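Side-chain contacts in tartrate dehydrogenase/decarboxylase (Pseudomonas putida, PDB 3FLK), which oxidises (+)-tartrate to oxaloglycolate with NAD(+), converts meso-tartrate to D-glycerate and oxidatively decarboxylates D-malate to pyruvate, using magnesium or manganese: residues G305-M308 and L309-L312; D225-C228 and A229-L233; K57-P60 and D61-E65. The protein carries 1 engineered substitution. All coordinates share one frame; numbering follows the deposited sequence.

Interaction 1 (G305-M308 and L309-L312); sequences GALM and LEFL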
loop_
_atom_site.group_PDB
_atom_site.type_symbol
_atom_site.label_atom_id
_atom_site.label_comp_id
_atom_site.label_asym_id
_atom_site.label_seq_id
_atom_site.Cartn_x
_atom_site.Cartn_y
_atom_site.Cartn_z
ATOM N N GLY A 305 -17.210 -14.875 12.343
ATOM C CA GLY A 305 -18.119 -15.440 13.336
ATOM C C GLY A 305 -17.392 -16.269 14.374
ATOM O O GLY A 305 -17.699 -16.186 15.563
ATOM N N ALA A 306 -16.430 -17.070 13.916
ATOM C CA ALA A 306 -15.579 -17.856 14.805
ATOM C C ALA A 306 -14.787 -16.961 15.762
ATOM O O ALA A 306 -14.682 -17.261 16.955
ATOM C CB ALA A 306 -14.643 -18.746 14.004
ATOM N N LEU A 307 -14.250 -15.859 15.235
ATOM C CA LEU A 307 -13.545 -14.867 16.053
ATOM C C LEU A 307 -14.468 -14.255 17.103
ATOM O O LEU A 307 -14.047 -14.007 18.234
ATOM C CB LEU A 307 -12.932 -13.761 15.181
ATOM C CG LEU A 307 -11.838 -14.140 14.176
ATOM C CD1 LEU A 307 -11.381 -12.910 13.407
ATOM C CD2 LEU A 307 -10.652 -14.817 14.857
HETATM N N MSE A 308 -15.720 -14.024 16.714
HETATM C CA MSE A 308 -16.744 -13.480 17.602
HETATM C C MSE A 308 -17.012 -14.397 18.797
HETATM O O MSE A 308 -17.110 -13.928 19.934
HETATM C CB MSE A 308 -18.035 -13.212 16.824
HETATM C CG MSE A 308 -19.154 -12.597 17.646
HETATM SE SE MSE A 308 -20.590 -11.929 16.530
HETATM C CE MSE A 308 -21.768 -11.290 17.912
ATOM N N LEU A 309 -17.120 -15.699 18.532
ATOM C CA LEU A 309 -17.362 -16.685 19.585
ATOM C C LEU A 309 -16.163 -16.806 20.515
ATOM O O LEU A 309 -16.324 -16.918 21.731
ATOM C CB LEU A 309 -17.715 -18.054 18.988
ATOM C CG LEU A 309 -19.010 -18.177 18.177
ATOM C CD1 LEU A 309 -19.251 -19.635 17.797
ATOM C CD2 LEU A 309 -20.217 -17.610 18.928
ATOM N N GLU A 310 -14.965 -16.776 19.935
ATOM C CA GLU A 310 -13.723 -16.802 20.699
ATOM C C GLU A 310 -13.655 -15.613 21.667
ATOM O O GLU A 310 -13.290 -15.778 22.833
ATOM C CB GLU A 310 -12.518 -16.806 19.751
ATOM C CG GLU A 310 -11.180 -17.122 20.416
ATOM C CD GLU A 310 -10.026 -17.170 19.427
ATOM O OE1 GLU A 310 -9.905 -16.244 18.596
ATOM O OE2 GLU A 310 -9.231 -18.133 19.484
ATOM N N PHE A 311 -14.031 -14.429 21.180
ATOM C CA PHE A 311 -14.007 -13.206 21.987
ATOM C C PHE A 311 -15.100 -13.161 23.063
ATOM O O PHE A 311 -14.850 -12.721 24.187
ATOM C CB PHE A 311 -14.089 -11.961 21.096
ATOM C CG PHE A 311 -13.887 -10.667 21.842
ATOM C CD1 PHE A 311 -12.621 -10.298 22.290
ATOM C CD2 PHE A 311 -14.963 -9.823 22.103
ATOM C CE1 PHE A 311 -12.430 -9.103 22.987
ATOM C CE2 PHE A 311 -14.782 -8.627 22.797
ATOM C CZ PHE A 311 -13.513 -8.268 23.240
ATOM N N LEU A 312 -16.305 -13.606 22.709
ATOM C CA LEU A 312 -17.428 -13.640 23.649
ATOM C C LEU A 312 -17.267 -14.709 24.726
ATOM O O LEU A 312 -17.743 -14.540 25.850
ATOM C CB LEU A 312 -18.754 -13.853 22.910
ATOM C CG LEU A 312 -19.369 -12.691 22.123
ATOM C CD1 LEU A 312 -20.618 -13.162 21.396
ATOM C CD2 LEU A 312 -19.691 -11.498 23.022
#

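Interaction 2 (D225-C228 and A229-L233); sequences DILC and ARFVL. With MG (magnesium ion), chain I; NAI (1,4-dihydronicotinamide adenine dinucleotide), chain N.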
loop_
_atom_site.group_PDB
_atom_site.type_symbol
_atom_site.label_atom_id
_atom_site.label_comp_id
_atom_site.label_asym_id
_atom_site.label_seq_id
_atom_site.Cartn_x
_atom_site.Cartn_y
_atom_site.Cartn_z
ATOM N N ASP A 225 6.172 1.407 1.785
ATOM C CA ASP A 225 6.448 0.986 0.411
ATOM C C ASP A 225 7.223 -0.335 0.345
ATOM O O ASP A 225 6.799 -1.265 -0.344
ATOM C CB ASP A 225 7.102 2.103 -0.423
ATOM C CG ASP A 225 8.439 2.582 0.139
ATOM O OD1 ASP A 225 8.785 2.270 1.297
ATOM O OD2 ASP A 225 9.150 3.292 -0.603
ATOM N N ILE A 226 8.322 -0.432 1.090
ATOM C CA ILE A 226 9.119 -1.658 1.100
ATOM C C ILE A 226 8.447 -2.790 1.892
ATOM O O ILE A 226 8.664 -3.965 1.600
ATOM C CB ILE A 226 10.591 -1.416 1.568
ATOM C CG1 ILE A 226 11.484 -2.612 1.205
ATOM C CG2 ILE A 226 10.662 -1.102 3.066
ATOM C CD1 ILE A 226 11.635 -2.868 -0.301
ATOM N N LEU A 227 7.623 -2.431 2.874
ATOM C CA LEU A 227 6.845 -3.417 3.616
ATOM C C LEU A 227 5.887 -4.162 2.681
ATOM O O LEU A 227 5.828 -5.389 2.702
ATOM C CB LEU A 227 6.084 -2.754 4.768
ATOM C CG LEU A 227 5.213 -3.605 5.701
ATOM C CD1 LEU A 227 5.948 -4.820 6.229
ATOM C CD2 LEU A 227 4.730 -2.759 6.856
ATOM N N CYS A 228 5.155 -3.413 1.856
ATOM C CA CYS A 228 4.292 -4.006 0.833
ATOM C C CYS A 228 5.068 -4.931 -0.108
ATOM O O CYS A 228 4.603 -6.026 -0.429
ATOM C CB CYS A 228 3.566 -2.916 0.041
ATOM S SG CYS A 228 2.269 -2.102 0.993
ATOM N N ALA A 229 6.251 -4.486 -0.532
ATOM C CA ALA A 229 7.146 -5.288 -1.365
ATOM C C ALA A 229 7.542 -6.606 -0.688
ATOM O O ALA A 229 7.584 -7.653 -1.336
ATOM C CB ALA A 229 8.391 -4.481 -1.735
ATOM N N ARG A 230 7.807 -6.542 0.615
ATOM C CA ARG A 230 8.214 -7.716 1.392
ATOM C C ARG A 230 7.078 -8.706 1.661
ATOM O O ARG A 230 7.328 -9.898 1.840
ATOM C CB ARG A 230 8.889 -7.292 2.703
ATOM C CG ARG A 230 10.294 -6.734 2.505
ATOM C CD ARG A 230 11.044 -6.585 3.821
ATOM N NE ARG A 230 12.426 -6.156 3.597
ATOM C CZ ARG A 230 12.926 -4.982 3.970
ATOM N NH1 ARG A 230 12.170 -4.096 4.611
ATOM N NH2 ARG A 230 14.193 -4.696 3.710
ATOM N N PHE A 231 5.838 -8.217 1.688
ATOM C CA PHE A 231 4.661 -9.092 1.754
ATOM C C PHE A 231 4.644 -10.056 0.568
ATOM O O PHE A 231 4.240 -11.215 0.695
ATOM C CB PHE A 231 3.368 -8.264 1.773
ATOM C CG PHE A 231 2.854 -7.944 3.158
ATOM C CD1 PHE A 231 3.730 -7.671 4.209
ATOM C CD2 PHE A 231 1.484 -7.890 3.401
ATOM C CE1 PHE A 231 3.250 -7.371 5.479
ATOM C CE2 PHE A 231 0.992 -7.586 4.672
ATOM C CZ PHE A 231 1.877 -7.330 5.713
ATOM N N VAL A 232 5.097 -9.559 -0.580
ATOM C CA VAL A 232 5.154 -10.330 -1.815
ATOM C C VAL A 232 6.416 -11.194 -1.896
ATOM O O VAL A 232 6.351 -12.351 -2.317
ATOM C CB VAL A 232 5.050 -9.399 -3.055
ATOM C CG1 VAL A 232 5.333 -10.154 -4.353
ATOM C CG2 VAL A 232 3.674 -8.740 -3.110
ATOM N N LEU A 233 7.553 -10.632 -1.489
ATOM C CA LEU A 233 8.851 -11.293 -1.686
ATOM C C LEU A 233 9.306 -12.178 -0.526
ATOM O O LEU A 233 9.939 -13.211 -0.750
ATOM C CB LEU A 233 9.938 -10.268 -2.038
ATOM C CG LEU A 233 9.822 -9.578 -3.402
ATOM C CD1 LEU A 233 10.711 -8.345 -3.464
ATOM C CD2 LEU A 233 10.150 -10.537 -4.540
HETATM MG MG MG I . 9.468 4.515 -2.209
HETATM P PA NAI N . 15.578 0.790 0.458
HETATM O O1A NAI N . 15.031 0.947 -0.909
HETATM O O2A NAI N . 16.844 1.538 0.612
HETATM O O5B NAI N . 15.843 -0.764 0.769
HETATM C C5B NAI N . 14.792 -1.681 0.976
HETATM C C4B NAI N . 15.278 -3.113 0.763
HETATM O O4B NAI N . 15.541 -3.354 -0.607
HETATM C C3B NAI N . 16.566 -3.398 1.520
HETATM O O3B NAI N . 16.477 -4.686 2.082
HETATM C C2B NAI N . 17.645 -3.342 0.457
HETATM O O2B NAI N . 18.716 -4.224 0.714
HETATM C C1B NAI N . 16.902 -3.689 -0.824
HETATM N N9A NAI N . 17.441 -2.921 -1.956
HETATM C C8A NAI N . 17.255 -1.585 -2.212
HETATM N N7A NAI N . 17.912 -1.269 -3.349
HETATM C C5A NAI N . 18.510 -2.378 -3.824
HETATM C C6A NAI N . 19.298 -2.606 -4.946
HETATM N N6A NAI N . 19.535 -1.626 -5.815
HETATM N N1A NAI N . 19.781 -3.878 -5.183
HETATM C C2A NAI N . 19.488 -4.913 -4.313
HETATM N N3A NAI N . 18.705 -4.675 -3.199
HETATM C C4A NAI N . 18.222 -3.428 -2.960
HETATM O O3 NAI N . 14.430 1.297 1.464
HETATM P PN NAI N . 14.509 1.378 3.068
HETATM O O1N NAI N . 15.387 0.301 3.580
HETATM O O2N NAI N . 13.109 1.466 3.532
HETATM O O5D NAI N . 15.188 2.814 3.321
HETATM C C5D NAI N . 16.570 2.967 3.568
HETATM C C4D NAI N . 16.934 4.448 3.521
HETATM O O4D NAI N . 16.744 4.964 2.215
HETATM C C3D NAI N . 16.072 5.289 4.449
HETATM O O3D NAI N . 16.901 6.238 5.078
HETATM C C2D NAI N . 15.088 5.979 3.521
HETATM O O2D NAI N . 14.670 7.221 4.034
HETATM C C1D NAI N . 15.903 6.107 2.241
HETATM N N1N NAI N . 15.122 6.162 0.986
HETATM C C2N NAI N . 15.471 7.102 0.052
HETATM C C3N NAI N . 14.786 7.191 -1.158
HETATM C C7N NAI N . 15.326 8.074 -2.246
HETATM O O7N NAI N . 16.649 8.548 -2.146
HETATM N N7N NAI N . 14.550 8.391 -3.285
HETATM C C4N NAI N . 13.739 6.305 -1.418
HETATM C C5N NAI N . 13.391 5.345 -0.465
HETATM C C6N NAI N . 14.095 5.279 0.737
HETATM O O HOH W 1 11.295 3.712 -2.625
HETATM O O HOH W 2 8.545 3.548 -3.843
#

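Interaction 3 (K57-P60 and D61-E65); sequences KMMP and DDWAE. With SO4 (sulfate ion), chain L.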
loop_
_atom_site.group_PDB
_atom_site.type_symbol
_atom_site.label_atom_id
_atom_site.label_comp_id
_atom_site.label_asym_id
_atom_site.label_seq_id
_atom_site.Cartn_x
_atom_site.Cartn_y
_atom_site.Cartn_z
ATOM N N LYS A 57 -30.574 9.265 5.848
ATOM C CA LYS A 57 -29.464 8.929 6.740
ATOM C C LYS A 57 -29.232 7.421 6.749
ATOM O O LYS A 57 -30.154 6.644 6.506
ATOM C CB LYS A 57 -29.715 9.454 8.160
ATOM C CG LYS A 57 -31.063 9.077 8.757
ATOM C CD LYS A 57 -31.368 9.925 9.979
ATOM C CE LYS A 57 -32.846 9.900 10.313
ATOM N NZ LYS A 57 -33.175 10.887 11.379
HETATM N N MSE A 58 -27.995 7.018 7.029
HETATM C CA MSE A 58 -27.602 5.612 7.002
HETATM C C MSE A 58 -28.254 4.791 8.113
HETATM O O MSE A 58 -28.533 3.604 7.936
HETATM C CB MSE A 58 -26.078 5.486 7.088
HETATM C CG MSE A 58 -25.326 6.069 5.899
HETATM SE SE MSE A 58 -25.695 5.158 4.205
HETATM C CE MSE A 58 -25.255 3.340 4.734
HETATM N N MSE A 59 -28.490 5.436 9.254
HETATM C CA MSE A 59 -29.009 4.772 10.449
HETATM C C MSE A 59 -29.968 5.694 11.201
HETATM O O MSE A 59 -29.876 6.916 11.065
HETATM C CB MSE A 59 -27.857 4.396 11.383
HETATM C CG MSE A 59 -26.723 3.656 10.715
HETATM SE SE MSE A 59 -25.466 2.965 12.003
HETATM C CE MSE A 59 -24.626 4.630 12.582
ATOM N N PRO A 60 -30.887 5.114 12.006
ATOM C CA PRO A 60 -31.722 5.940 12.878
ATOM C C PRO A 60 -30.886 6.674 13.927
ATOM O O PRO A 60 -29.793 6.221 14.275
ATOM C CB PRO A 60 -32.649 4.921 13.550
ATOM C CG PRO A 60 -31.933 3.620 13.448
ATOM C CD PRO A 60 -31.212 3.682 12.141
ATOM N N ASP A 61 -31.406 7.795 14.420
ATOM C CA ASP A 61 -30.696 8.631 15.393
ATOM C C ASP A 61 -30.327 7.890 16.681
ATOM O O ASP A 61 -29.323 8.214 17.316
ATOM C CB ASP A 61 -31.521 9.883 15.726
ATOM C CG ASP A 61 -31.573 10.887 14.579
ATOM O OD1 ASP A 61 -31.040 10.603 13.484
ATOM O OD2 ASP A 61 -32.154 11.976 14.778
ATOM N N ASP A 62 -31.132 6.898 17.056
ATOM C CA ASP A 62 -30.922 6.160 18.304
ATOM C C ASP A 62 -30.217 4.807 18.116
ATOM O O ASP A 62 -30.397 3.890 18.921
ATOM C CB ASP A 62 -32.252 5.983 19.050
ATOM C CG ASP A 62 -33.236 5.083 18.310
ATOM O OD1 ASP A 62 -33.127 4.941 17.069
ATOM O OD2 ASP A 62 -34.125 4.516 18.979
ATOM N N TRP A 63 -29.403 4.698 17.066
ATOM C CA TRP A 63 -28.710 3.445 16.740
ATOM C C TRP A 63 -27.852 2.916 17.896
ATOM O O TRP A 63 -27.827 1.710 18.148
ATOM C CB TRP A 63 -27.868 3.596 15.463
ATOM C CG TRP A 63 -26.728 4.567 15.595
ATOM C CD1 TRP A 63 -26.747 5.898 15.296
ATOM C CD2 TRP A 63 -25.404 4.280 16.065
ATOM N NE1 TRP A 63 -25.519 6.458 15.548
ATOM C CE2 TRP A 63 -24.676 5.489 16.024
ATOM C CE3 TRP A 63 -24.760 3.119 16.516
ATOM C CZ2 TRP A 63 -23.337 5.571 16.416
ATOM C CZ3 TRP A 63 -23.430 3.203 16.913
ATOM C CH2 TRP A 63 -22.733 4.420 16.856
ATOM N N ALA A 64 -27.166 3.822 18.594
ATOM C CA ALA A 64 -26.252 3.457 19.678
ATOM C C ALA A 64 -27.005 2.919 20.883
ATOM O O ALA A 64 -26.557 1.973 21.531
ATOM C CB ALA A 64 -25.378 4.646 20.076
ATOM N N GLU A 65 -28.149 3.534 21.171
ATOM C CA GLU A 65 -29.058 3.086 22.221
ATOM C C GLU A 65 -29.524 1.654 21.944
ATOM O O GLU A 65 -29.579 0.823 22.854
ATOM C CB GLU A 65 -30.250 4.047 22.305
ATOM C CG GLU A 65 -31.340 3.678 23.304
ATOM C CD GLU A 65 -32.626 4.456 23.061
ATOM O OE1 GLU A 65 -32.671 5.667 23.388
ATOM O OE2 GLU A 65 -33.594 3.855 22.541
HETATM S S SO4 L . -34.949 8.228 14.260
HETATM O O1 SO4 L . -34.037 8.427 13.137
HETATM O O2 SO4 L . -35.623 9.488 14.558
HETATM O O3 SO4 L . -35.941 7.214 13.910
HETATM O O4 SO4 L . -34.203 7.786 15.436
#

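Interaction 1 (G305-M308 and L309-L312)
Gly305 O accepts the backbone N-H of Leu309 at 3.1 Å, and the side chain of Leu309 leans back over the same oxygen, its CG 3.5 Å from Gly305 O. Ala306 repeats the pattern one residue on, its O receiving Glu310 N with an N-H...O angle of 162°; its methyl points away from the next turn and packs on His323 and Leu327 of helix 317-336. At Leu307 the carbonyl binds Phe311 N, while the side chain points away from the following turn, and the extended Glu310 chain reaches back so that its OE1 comes within 4.1 Å of Leu307 CD2, a loose, slanting approach. The other carboxylate oxygen, Glu310 OE2, is held by Gln320. Met308, a selenomethionine, sends CG anti to the backbone N (chi1 -178°) and continues extended, which lays it alongside Leu312, both pointing the same way; its CG and CE each stand 4.1 Å from Leu312 CD1. This pair faces strand 6-13 through Ile8, and Met308 also meets Phe280 and Tyr74. Four successive i to i+4 backbone bonds mark a regular alpha-helix, 299-313, packed between helix 317-336 (Ala306, Leu309) and the large mixed sheet (Met308, Leu312) of the isocitrate/isopropylmalate dehydrogenase fold.

Interaction 2 (D225-C228 and A229-L233)
Arg230 and Ile226, one helical turn apart, meet along most of the arginine's length. Starting at its root, Arg230 CB rests 3.5 Å from Ile226 O, with Leu227 O also near, and CG comes closer still to Ile226 O, at 3.3 Å. The same carbonyl accepts the backbone N-H of Arg230, so one oxygen serves the main chain while the first methylenes cover it. CG lies anti to the carbonyl carbon (chi1 -73°), and the chain then runs extended to NE, carrying the guanidinium toward the dinucleotide. There the Arg230 guanidinium has Ile226 CG1 over one face, 3.8 Å above its plane and displaced toward the rim; Arg230 NH1 touches Ile226 CG2 at 3.7 Å. At the adenosine ribose of NADH, Arg230 NH2 gives NAI O3B a weak hydrogen bond (2.8 Å, N-H...O angle 120°) near the guanidinium plane. Ile226 thus works on two fronts, since its CG1 also lies 3.4 Å from NAI C5B. Just before it, Asp225 OD2 binds the magnesium ion at 2.0 Å together with two waters, Asp249 of the second subunit and further atoms from outside these segments, while Asp225 OD1 takes the N-H of Ile226 from above the carboxylate plane. Helix 224-233 thereby contributes to the NADH pocket and the metal site, both shared with the second subunit. On another side of the helix, Leu227 CD1 lies beside Phe231 CE1. The helix follows directly on strand 218-223, an outermost strand of the large sheet within this chain. Leu227 reaches strand 186-191 at Thr188 and Ala190, Cys228 and Phe231 pack on Leu251 of helix 245-258, and Ala229 and Val232 meet Ala257 and Leu254 of the second subunit.

Interaction 3 (K57-P60 and D61-E65)
Lys57 NZ, ahead of the turn, forms a 3.0 Å salt bridge with Asp61 OD1 within the type I beta turn Pro60 to Trp63, which leads into helix 63-67. The ammonium approaches OD1 from above the carboxylate plane and also donates to O1 of a sulfate ion that probably came from the crystallisation liquor. That O1 is gripped twice, for the backbone N of Asp61 gives it a nearly straight bond (3.0 Å, 167°), plus a weak second one to sulfate O4. Lysine charge and backbone N-H together thus hold the anion at the turn, and the positive NZ would probably offset part of the negative charge gathered there. Within the turn, Trp63 N donates to Pro60 O at 3.2 Å, the donor standing above the carbonyl plane rather than on a lone pair. Asp62 occupies the N-cap position without making a capping bond; its OD1 is instead satisfied by Gln66 NE2 and packs 3.6 Å from Pro60 CB. Pro60 O also lies at the edge of the indole, in its plane. Phe97 and Phe101 meet the same ring from helix 94-100 and just beyond. Replacing Trp63 with an alanine would probably open a gap where the indole lies against Met59, Phe97 and Phe101, and leave the selenomethionine methyl without its aromatic partner. Met59 bends at its last torsion (chi3 -72°), which turns the methyl onto the indole beneath the selenium: in this Met-aromatic and CH-pi contact, CE stands 3.4 Å from the centroid of the five-membered ring of Trp63, only 4° off the normal.

The three contacts are separate and run along the chain in the order interaction 3, interaction 2, interaction 1. Only interaction 2 belongs to the active site: it supplies a magnesium ligand and touches both the oxalate and the NADH, which is also held by residues of the second subunit. Its centre is about 30 Å from that of interaction 1 and about 40 Å from that of interaction 3, both of which lie across the chain's centre from it. Interactions 1 and 3, with centres about 25 Å apart, have nearest atoms about 14 Å apart. Leu307's side chain is about 13 Å from an oxalate and Met59's about 11 Å from NADH, so neither touches these ligands.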